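Local structure of soluble lytic transglycosylase B3 (Pseudomonas aeruginosa, 5ANZ) at residues G62-Q67 with Q176-L181; S192-I195 with A201-Q204; T205-T210 with Q214-F219; A236-Y241 with L324-S329. The protein probably cleaves the glycan strands of bacterial peptidoglycan as a lytic transglycosylase of the Slt35-like family, and binds a calcium ion. One frame throughout, in Å; residues are numbered along the deposited sequence. Where two conformers were deposited one is given.

In the fold
Contacts 1, 2 and 3 all touch one another within the lysozyme-clan domain, and contact 4 adjoins contact 3. Helix 170-186 of contact 1 holds the start of helix 209-215 in contact 3 by Q176 OE1, 2.9 Å from T210 N. Contact 2 joins the same helix's lead-in loop, with M202 N 2.8 Å from F207 O. Contacts 3 and 4 have centres about 10 Å apart and share a bond from Y326 OH to T205 O of 2.7 Å. I208 and Y326, which bind N-acetylglucosamine in another crystal structure of this protein, though no sugar is bound here, belong to contacts 3 and 4. The calcium ion sits on D218 of contact 3.

Contact 1: residues G62-Q67 with Q176-L181; sequences GGIDAQ and QLLAAL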
# COMPACT_ATOMS: atom_id res chain seq x y z
N GLY A 62 29.90 3.94 9.08
CA GLY A 62 28.60 3.62 9.62
C GLY A 62 28.55 2.29 10.36
O GLY A 62 27.49 1.86 10.80
N GLY A 63 29.71 1.64 10.50
CA GLY A 63 29.79 0.39 11.24
C GLY A 63 29.84 -0.88 10.40
O GLY A 63 29.97 -1.97 10.95
N ILE A 64 29.75 -0.76 9.09
CA ILE A 64 29.91 -1.92 8.22
C ILE A 64 31.38 -2.30 8.09
O ILE A 64 32.25 -1.43 7.93
CB ILE A 64 29.32 -1.67 6.82
CG1 ILE A 64 27.86 -1.25 6.92
CG2 ILE A 64 29.49 -2.91 5.94
CD1 ILE A 64 27.02 -2.17 7.76
N ASP A 65 31.67 -3.60 8.16
CA ASP A 65 33.06 -4.04 8.05
C ASP A 65 33.41 -4.48 6.62
O ASP A 65 32.54 -4.79 5.81
CB ASP A 65 33.36 -5.16 9.05
CG ASP A 65 32.42 -6.35 8.93
OD1 ASP A 65 31.81 -6.53 7.86
OD2 ASP A 65 32.31 -7.10 9.92
N ALA A 66 34.70 -4.49 6.35
CA ALA A 66 35.22 -4.65 4.99
C ALA A 66 34.76 -5.93 4.30
O ALA A 66 34.37 -5.89 3.13
CB ALA A 66 36.73 -4.59 5.02
N GLN A 67 34.83 -7.06 5.00
CA GLN A 67 34.42 -8.32 4.40
C GLN A 67 32.97 -8.26 3.94
O GLN A 67 32.63 -8.71 2.85
CB GLN A 67 34.60 -9.49 5.38
CG GLN A 67 34.20 -10.84 4.79
CD GLN A 67 34.18 -11.96 5.81
OE1 GLN A 67 35.16 -12.70 5.95
NE2 GLN A 67 33.07 -12.10 6.52
N GLN A 176 18.63 3.27 2.85
CA GLN A 176 18.22 1.88 2.82
C GLN A 176 19.40 0.98 2.56
O GLN A 176 19.46 -0.15 3.06
CB GLN A 176 17.14 1.67 1.76
CG GLN A 176 15.89 2.47 2.06
CD GLN A 176 15.29 2.13 3.41
OE1 GLN A 176 15.31 0.98 3.85
NE2 GLN A 176 14.75 3.15 4.09
N LEU A 177 20.36 1.46 1.77
CA LEU A 177 21.52 0.65 1.40
C LEU A 177 22.40 0.40 2.63
O LEU A 177 22.86 -0.72 2.86
CB LEU A 177 22.33 1.32 0.29
CG LEU A 177 23.58 0.58 -0.20
CD1 LEU A 177 23.24 -0.84 -0.65
CD2 LEU A 177 24.20 1.36 -1.34
N LEU A 178 22.60 1.43 3.44
CA LEU A 178 23.34 1.23 4.69
C LEU A 178 22.60 0.25 5.60
O LEU A 178 23.21 -0.62 6.23
CB LEU A 178 23.56 2.57 5.40
CG LEU A 178 24.64 2.54 6.46
CD1 LEU A 178 26.00 2.28 5.82
CD2 LEU A 178 24.65 3.84 7.25
N ALA A 179 21.28 0.35 5.62
CA ALA A 179 20.47 -0.50 6.48
C ALA A 179 20.56 -1.95 6.00
O ALA A 179 20.65 -2.88 6.81
CB ALA A 179 19.03 -0.02 6.50
N ALA A 180 20.53 -2.15 4.69
CA ALA A 180 20.69 -3.49 4.11
C ALA A 180 22.04 -4.11 4.46
O ALA A 180 22.11 -5.30 4.77
CB ALA A 180 20.52 -3.44 2.59
N LEU A 181 23.11 -3.33 4.41
CA LEU A 181 24.43 -3.87 4.73
C LEU A 181 24.48 -4.33 6.18
O LEU A 181 25.17 -5.29 6.50
CB LEU A 181 25.53 -2.83 4.45
CG LEU A 181 25.79 -2.54 2.96
CD1 LEU A 181 26.63 -1.27 2.78
CD2 LEU A 181 26.51 -3.73 2.33
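I64 reaches across here to lie against L181 and L178 of helix 170-186. Its CB is directed at the helix, and chi1 of -56° sets CG1 beside the backbone N, with the ethyl arm running on to CD1. That arm lies across the root of L181 at about a right angle: CD1 is 3.7 Å from L181 CB, and CG1 comes equally near to the same atom. CD1 also reaches the backbone of L181, 3.7 Å from its carbonyl C. L178, three residues earlier, covers the other part of the arm. Its CG is anti to the backbone N (chi1 -163°), which carries the isobutyl group over to I64, where L178 CD1 stands 4.1 Å from I64 CG1 and the two side chains run past each other in opposite directions. The second methyl, L178 CD2, lies 4.6 Å from G62 CA. No hydrogen bond links the two segments; the join is wholly apolar.

G63, with phi of 102°, closes helix 48-61 in a Schellman motif, and D65 is the N-cap of helix 66-73, its side chain capping a backbone N of the first turn and its OD1 bonded to T68 OG1. Further along helix 170-186, Q185 grips the loop on both sides of I64, taking G63 O with its NE2 and D65 N with its OE1. The contact therefore seats the link between helices 48-61 and 66-73 on helix 170-186, whose L177 and L181 also pack on F55 of helix 48-61, while A179 and A180 meet P209 of helix 209-215.

Contact 2: residues S192-I195 with A201-Q204; sequences SFMI and AMGQ
Two methionines meet here by different first torsions: M194 has CG anti to its backbone N (chi1 -169°), while in M202 CG lies beside the backbone N, at -50°. Both chains then run straight through chi2 and bend at the sulfur. The outcome is a methyl-to-thioether touch, M194 CE lying 4.0 Å from M202 SD, with the two side chains passing at a slant. This apolar pair is buried, and A180 and I183 of helix 170-186 add to its surroundings, as does W228.

Next to this pair the backbones are tied by a single hydrogen bond, from G203 N to I195 O, 3.0 Å long; an N-H...O angle of 145° makes it somewhat bent. The same oxygen also receives NE1 of W228, which gives this carbonyl two donors. I195 O further lies 3.7 Å from M202 CA.

An inverse gamma turn centred on M194 leads into the short strand 195-196, the partner of strand 154-155. The contact thus closes the loop that runs from strand 195-196 round to 201-204, on the way to helix 209-215, and the M202 side chain lies about 6 Å from that of I208, part of the N-acetylglucosamine site.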
# COMPACT_ATOMS: atom_id res chain seq x y z
N SER A 192 23.97 -13.37 -1.44
CA SER A 192 23.44 -13.97 -2.66
C SER A 192 21.92 -14.12 -2.67
O SER A 192 21.33 -14.15 -3.74
CB SER A 192 24.06 -15.34 -2.90
OG SER A 192 25.44 -15.23 -3.18
N PHE A 193 21.31 -14.24 -1.49
CA PHE A 193 19.86 -14.49 -1.42
C PHE A 193 19.07 -13.28 -0.91
O PHE A 193 17.89 -13.40 -0.60
CB PHE A 193 19.58 -15.72 -0.54
CG PHE A 193 20.27 -16.96 -1.03
CD1 PHE A 193 20.13 -17.39 -2.34
CD2 PHE A 193 21.08 -17.70 -0.17
CE1 PHE A 193 20.78 -18.53 -2.79
CE2 PHE A 193 21.72 -18.84 -0.63
CZ PHE A 193 21.58 -19.24 -1.93
N MET A 194 19.72 -12.12 -0.83
CA MET A 194 18.99 -10.91 -0.39
C MET A 194 18.25 -10.31 -1.56
O MET A 194 18.73 -9.39 -2.25
CB MET A 194 19.94 -9.88 0.22
CG MET A 194 19.17 -8.78 0.90
SD MET A 194 20.31 -7.52 1.51
CE MET A 194 19.72 -7.37 3.17
N ILE A 195 17.07 -10.88 -1.81
CA ILE A 195 16.30 -10.60 -3.00
C ILE A 195 15.12 -9.69 -2.68
O ILE A 195 14.60 -9.69 -1.57
CB ILE A 195 15.78 -11.91 -3.64
CG1 ILE A 195 16.94 -12.82 -4.02
CG2 ILE A 195 14.94 -11.59 -4.86
CD1 ILE A 195 17.94 -12.14 -4.85
N ALA A 201 12.33 -3.23 -1.71
CA ALA A 201 11.39 -3.97 -0.87
C ALA A 201 11.76 -5.44 -0.87
O ALA A 201 11.88 -6.05 -1.94
CB ALA A 201 9.95 -3.78 -1.37
N MET A 202 11.93 -6.03 0.30
CA MET A 202 12.66 -7.30 0.40
C MET A 202 11.78 -8.49 0.73
O MET A 202 10.88 -8.41 1.58
CB MET A 202 13.77 -7.21 1.45
CG MET A 202 14.64 -6.01 1.29
SD MET A 202 16.00 -6.05 2.49
CE MET A 202 15.11 -6.15 4.03
N GLY A 203 12.05 -9.61 0.09
CA GLY A 203 11.57 -10.88 0.60
C GLY A 203 10.06 -11.05 0.59
O GLY A 203 9.36 -10.46 -0.21
N GLN A 204 9.57 -11.90 1.49
CA GLN A 204 8.17 -12.28 1.46
C GLN A 204 7.29 -11.17 1.97
O GLN A 204 6.13 -11.05 1.56
CB GLN A 204 7.93 -13.54 2.29
CG GLN A 204 8.80 -14.70 1.84
CD GLN A 204 8.21 -16.04 2.18
OE1 GLN A 204 7.00 -16.18 2.30
NE2 GLN A 204 9.07 -17.05 2.33

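Contact 3: residues T205-T210 with Q214-F219; sequences TQFIPT and QYAVDF. With CA (calcium ion), chain B.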
# COMPACT_ATOMS: atom_id res chain seq x y z
N THR A 205 7.84 -10.34 2.86
CA THR A 205 7.07 -9.26 3.45
C THR A 205 7.14 -7.96 2.63
O THR A 205 6.35 -7.03 2.84
CB THR A 205 7.59 -8.95 4.87
OG1 THR A 205 8.97 -8.62 4.78
CG2 THR A 205 7.42 -10.18 5.77
N GLN A 206 8.12 -7.88 1.73
CA GLN A 206 8.43 -6.66 0.98
C GLN A 206 8.70 -5.47 1.90
O GLN A 206 8.35 -4.33 1.58
CB GLN A 206 7.32 -6.35 -0.03
CG GLN A 206 7.22 -7.44 -1.11
CD GLN A 206 8.35 -7.36 -2.13
OE1 GLN A 206 8.40 -6.43 -2.95
NE2 GLN A 206 9.26 -8.32 -2.08
N PHE A 207 9.35 -5.75 3.03
CA PHE A 207 9.89 -4.70 3.89
C PHE A 207 11.09 -4.00 3.23
O PHE A 207 11.98 -4.70 2.75
CB PHE A 207 10.41 -5.27 5.20
CG PHE A 207 9.36 -5.67 6.21
CD1 PHE A 207 8.01 -5.43 6.01
CD2 PHE A 207 9.77 -6.25 7.41
CE1 PHE A 207 7.08 -5.78 7.00
CE2 PHE A 207 8.86 -6.59 8.41
CZ PHE A 207 7.52 -6.36 8.20
N ILE A 208 11.17 -2.67 3.27
CA ILE A 208 12.44 -2.01 2.96
C ILE A 208 13.39 -2.24 4.14
O ILE A 208 12.94 -2.56 5.24
CB ILE A 208 12.27 -0.51 2.67
CG1 ILE A 208 11.66 0.21 3.87
CG2 ILE A 208 11.39 -0.29 1.43
CD1 ILE A 208 11.51 1.73 3.67
N PRO A 209 14.70 -2.10 3.92
CA PRO A 209 15.66 -2.43 4.97
C PRO A 209 15.41 -1.76 6.33
O PRO A 209 15.48 -2.45 7.35
CB PRO A 209 16.99 -1.97 4.36
CG PRO A 209 16.79 -2.29 2.86
CD PRO A 209 15.35 -1.90 2.61
N THR A 210 15.12 -0.46 6.36
CA THR A 210 14.92 0.18 7.66
C THR A 210 13.66 -0.39 8.36
O THR A 210 13.64 -0.52 9.59
CB THR A 210 14.81 1.73 7.54
OG1 THR A 210 13.74 2.08 6.66
CG2 THR A 210 16.13 2.32 7.03
N GLN A 214 13.61 -2.45 12.10
CA GLN A 214 12.78 -2.08 13.24
C GLN A 214 11.69 -3.09 13.55
O GLN A 214 11.34 -3.27 14.71
CB GLN A 214 12.14 -0.70 13.03
CG GLN A 214 11.29 -0.28 14.22
CD GLN A 214 10.90 1.19 14.20
OE1 GLN A 214 11.32 1.94 13.31
NE2 GLN A 214 10.10 1.60 15.17
N TYR A 215 11.17 -3.77 12.54
CA TYR A 215 9.98 -4.60 12.78
C TYR A 215 10.09 -6.08 12.44
O TYR A 215 9.23 -6.85 12.83
CB TYR A 215 8.77 -4.04 12.02
CG TYR A 215 8.42 -2.65 12.46
CD1 TYR A 215 7.71 -2.44 13.63
CD2 TYR A 215 8.83 -1.54 11.73
CE1 TYR A 215 7.40 -1.15 14.06
CE2 TYR A 215 8.53 -0.25 12.14
CZ TYR A 215 7.81 -0.07 13.31
OH TYR A 215 7.52 1.21 13.72
N ALA A 216 11.13 -6.49 11.73
CA ALA A 216 11.27 -7.92 11.49
C ALA A 216 11.48 -8.69 12.80
O ALA A 216 12.05 -8.18 13.79
CB ALA A 216 12.41 -8.20 10.52
N VAL A 217 11.00 -9.92 12.79
CA VAL A 217 10.97 -10.81 13.93
C VAL A 217 11.68 -12.12 13.65
O VAL A 217 11.57 -12.65 12.54
CB VAL A 217 9.50 -11.12 14.31
CG1 VAL A 217 9.43 -12.23 15.35
CG2 VAL A 217 8.79 -9.85 14.79
N ASP A 218 12.39 -12.66 14.64
CA ASP A 218 12.89 -14.03 14.58
C ASP A 218 11.91 -14.96 15.30
O ASP A 218 11.97 -15.10 16.54
CB ASP A 218 14.29 -14.12 15.21
CG ASP A 218 14.81 -15.55 15.26
OD1 ASP A 218 14.28 -16.41 14.53
OD2 ASP A 218 15.77 -15.80 16.03
N PHE A 219 11.01 -15.57 14.54
CA PHE A 219 9.94 -16.38 15.11
C PHE A 219 10.46 -17.65 15.75
O PHE A 219 10.02 -18.02 16.83
CB PHE A 219 8.90 -16.74 14.04
CG PHE A 219 7.79 -17.59 14.56
CD1 PHE A 219 6.78 -17.04 15.34
CD2 PHE A 219 7.73 -18.95 14.26
CE1 PHE A 219 5.75 -17.83 15.83
CE2 PHE A 219 6.69 -19.74 14.74
CZ PHE A 219 5.70 -19.17 15.51
CA CA B . 14.47 -17.13 12.30
O HOH W 1 15.20 -18.35 10.41
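F207 makes the apolar part of this contact, its ring corner CE2 lying against the backbone and CB atoms where Y215 passes into A216. CE2 is 4.0 Å from A216 N and 4.4 Å from the CB of Y215. Its chi1 of -75° keeps CG beside the backbone N and swings the ring across the bend toward the end of helix 209-215. One face of the ring carries T205 OG1, 3.3 Å above the plane and offset toward the rim. The same hydroxyl oxygen accepts a weak bond from F207 N.

Hydrogen bonding across the contact is helical: Q214 N donates to T210 O over 3.2 Å, the i to i+4 bond of the last turn, with a bent N-H...O angle of 136°.

At the metal end of 214-219, D218 gives calcium one carboxylate oxygen, OD1, at 2.4 Å, and water 1 sits at the same distance. OD2 turns away to accept from G223 N, which fixes the rotation of the carboxylate. D220, D222, the carbonyl O of K224 and D233 supply further ligands, and seven atoms in all bind the ion. The spacing of D218, D220, D222 and K224 is EF-hand-like, as in Slt35, though D233 comes later than position 12 of a canonical loop. This loop begins three residues after helix 209-215, whose N-cap I208 binds N-acetylglucosamine in another crystal structure of this protein.

Contact 4: residues A236-Y241 with L324-S329; sequences ASTANY and LKYNNS
The rings of Y241 and Y326 lean together obliquely, planes at 70° and centroids 5.1 Å apart. They join helix 231-244 of the lysozyme-clan domain to the loop between helices 318-324 and 330-343, at the site where Y326 binds N-acetylglucosamine in another crystal structure of this protein. The nearest atoms of the pair are Y241 CD1 and Y326 CD2, 3.5 Å apart. At the edge of the Y241 ring, in its plane, lies the carbonyl carbon of K325, with the oxygen close to that plane too. Y215 makes a further, edge-to-face partner of Y241.

That edge is also where the polar link forms. Y241 has CG anti to the backbone N (chi1 -173°), which extends the ring from the helix until OH donates to K325 O over 2.7 Å. The donor stands above the carbonyl plane, 47° out of it, and so misses the lone pairs. The lysine's own side chain heads away, its NZ bonded to S245 O.

T238, almost one turn earlier on the helix, meets Y326 at about a right angle. Its methyl CG2 is 4.1 Å from Y326 CE2, approaching the ring obliquely. The Y326 hydroxyl is bonded to T205 O, which ties this ring to the loop before helix 209-215, and F207 packs beside it. T238 OG1 is held within its own helix by A234 O. Between the two hydroxyls, whose oxygens are 4.0 Å apart, water 2 donates both its hydrogens: to T238 OG1 at 2.7 Å and to Y326 OH at a longer 3.3 Å.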
# COMPACT_ATOMS: atom_id res chain seq x y z
N ALA A 236 5.35 -13.66 11.33
CA ALA A 236 5.46 -12.94 12.60
C ALA A 236 5.86 -11.49 12.35
O ALA A 236 5.39 -10.58 13.06
CB ALA A 236 6.44 -13.62 13.51
N SER A 237 6.74 -11.27 11.37
CA SER A 237 7.18 -9.92 11.04
C SER A 237 6.01 -9.09 10.54
O SER A 237 5.85 -7.93 10.93
CB SER A 237 8.31 -9.95 9.99
OG SER A 237 9.45 -10.62 10.49
N THR A 238 5.19 -9.68 9.68
CA THR A 238 4.03 -8.98 9.14
C THR A 238 3.10 -8.58 10.27
O THR A 238 2.60 -7.45 10.31
CB THR A 238 3.30 -9.86 8.14
OG1 THR A 238 4.20 -10.19 7.07
CG2 THR A 238 2.06 -9.14 7.57
N ALA A 239 2.86 -9.51 11.18
CA ALA A 239 1.95 -9.27 12.30
C ALA A 239 2.50 -8.19 13.22
O ALA A 239 1.77 -7.33 13.69
CB ALA A 239 1.72 -10.56 13.09
N ASN A 240 3.80 -8.25 13.48
CA ASN A 240 4.44 -7.26 14.34
C ASN A 240 4.27 -5.84 13.76
O ASN A 240 4.00 -4.87 14.49
CB ASN A 240 5.93 -7.61 14.49
CG ASN A 240 6.61 -6.77 15.53
OD1 ASN A 240 6.10 -6.61 16.63
ND2 ASN A 240 7.76 -6.22 15.19
N TYR A 241 4.42 -5.71 12.45
CA TYR A 241 4.28 -4.42 11.78
C TYR A 241 2.81 -3.95 11.80
O TYR A 241 2.53 -2.78 12.08
CB TYR A 241 4.81 -4.51 10.33
CG TYR A 241 4.86 -3.18 9.59
CD1 TYR A 241 3.75 -2.68 8.94
CD2 TYR A 241 6.03 -2.44 9.54
CE1 TYR A 241 3.80 -1.47 8.26
CE2 TYR A 241 6.09 -1.24 8.87
CZ TYR A 241 4.98 -0.76 8.22
OH TYR A 241 5.05 0.44 7.55
N LEU A 324 -2.95 0.94 5.73
CA LEU A 324 -2.38 2.02 4.93
C LEU A 324 -0.93 2.31 5.29
O LEU A 324 -0.17 2.87 4.48
CB LEU A 324 -3.22 3.29 5.09
CG LEU A 324 -4.57 3.29 4.38
CD1 LEU A 324 -5.34 4.54 4.80
CD2 LEU A 324 -4.37 3.29 2.89
N LYS A 325 -0.52 1.94 6.50
CA LYS A 325 0.86 2.17 6.90
C LYS A 325 1.77 1.16 6.20
O LYS A 325 2.98 1.34 6.12
CB LYS A 325 1.00 2.08 8.42
CG LYS A 325 0.20 3.14 9.17
CD LYS A 325 0.51 3.11 10.66
CE LYS A 325 -0.09 4.31 11.39
NZ LYS A 325 -1.53 4.13 11.68
N TYR A 326 1.18 0.09 5.67
CA TYR A 326 1.93 -0.94 4.96
C TYR A 326 2.13 -0.48 3.52
O TYR A 326 3.22 -0.60 2.95
CB TYR A 326 1.20 -2.31 5.03
CG TYR A 326 2.12 -3.51 5.04
CD1 TYR A 326 2.85 -3.84 3.91
CD2 TYR A 326 2.28 -4.31 6.18
CE1 TYR A 326 3.71 -4.91 3.91
CE2 TYR A 326 3.15 -5.40 6.18
CZ TYR A 326 3.86 -5.69 5.04
OH TYR A 326 4.71 -6.77 5.01
N ASN A 327 1.07 0.08 2.94
CA ASN A 327 1.10 0.67 1.62
C ASN A 327 0.01 1.74 1.60
O ASN A 327 -1.17 1.45 1.79
CB ASN A 327 0.89 -0.40 0.53
CG ASN A 327 0.79 0.17 -0.89
OD1 ASN A 327 0.25 1.26 -1.11
ND2 ASN A 327 1.26 -0.59 -1.86
N ASN A 328 0.43 2.98 1.39
CA ASN A 328 -0.47 4.12 1.52
C ASN A 328 -1.27 4.35 0.25
O ASN A 328 -1.20 5.42 -0.35
CB ASN A 328 0.34 5.37 1.86
CG ASN A 328 -0.52 6.47 2.44
OD1 ASN A 328 -1.57 6.20 3.01
ND2 ASN A 328 -0.07 7.71 2.30
N SER A 329 -2.00 3.33 -0.16
CA SER A 329 -2.94 3.44 -1.27
C SER A 329 -4.27 2.91 -0.78
O SER A 329 -4.34 1.78 -0.30
CB SER A 329 -2.46 2.62 -2.47
OG SER A 329 -3.56 2.27 -3.30
O HOH W 2 3.89 -9.87 4.36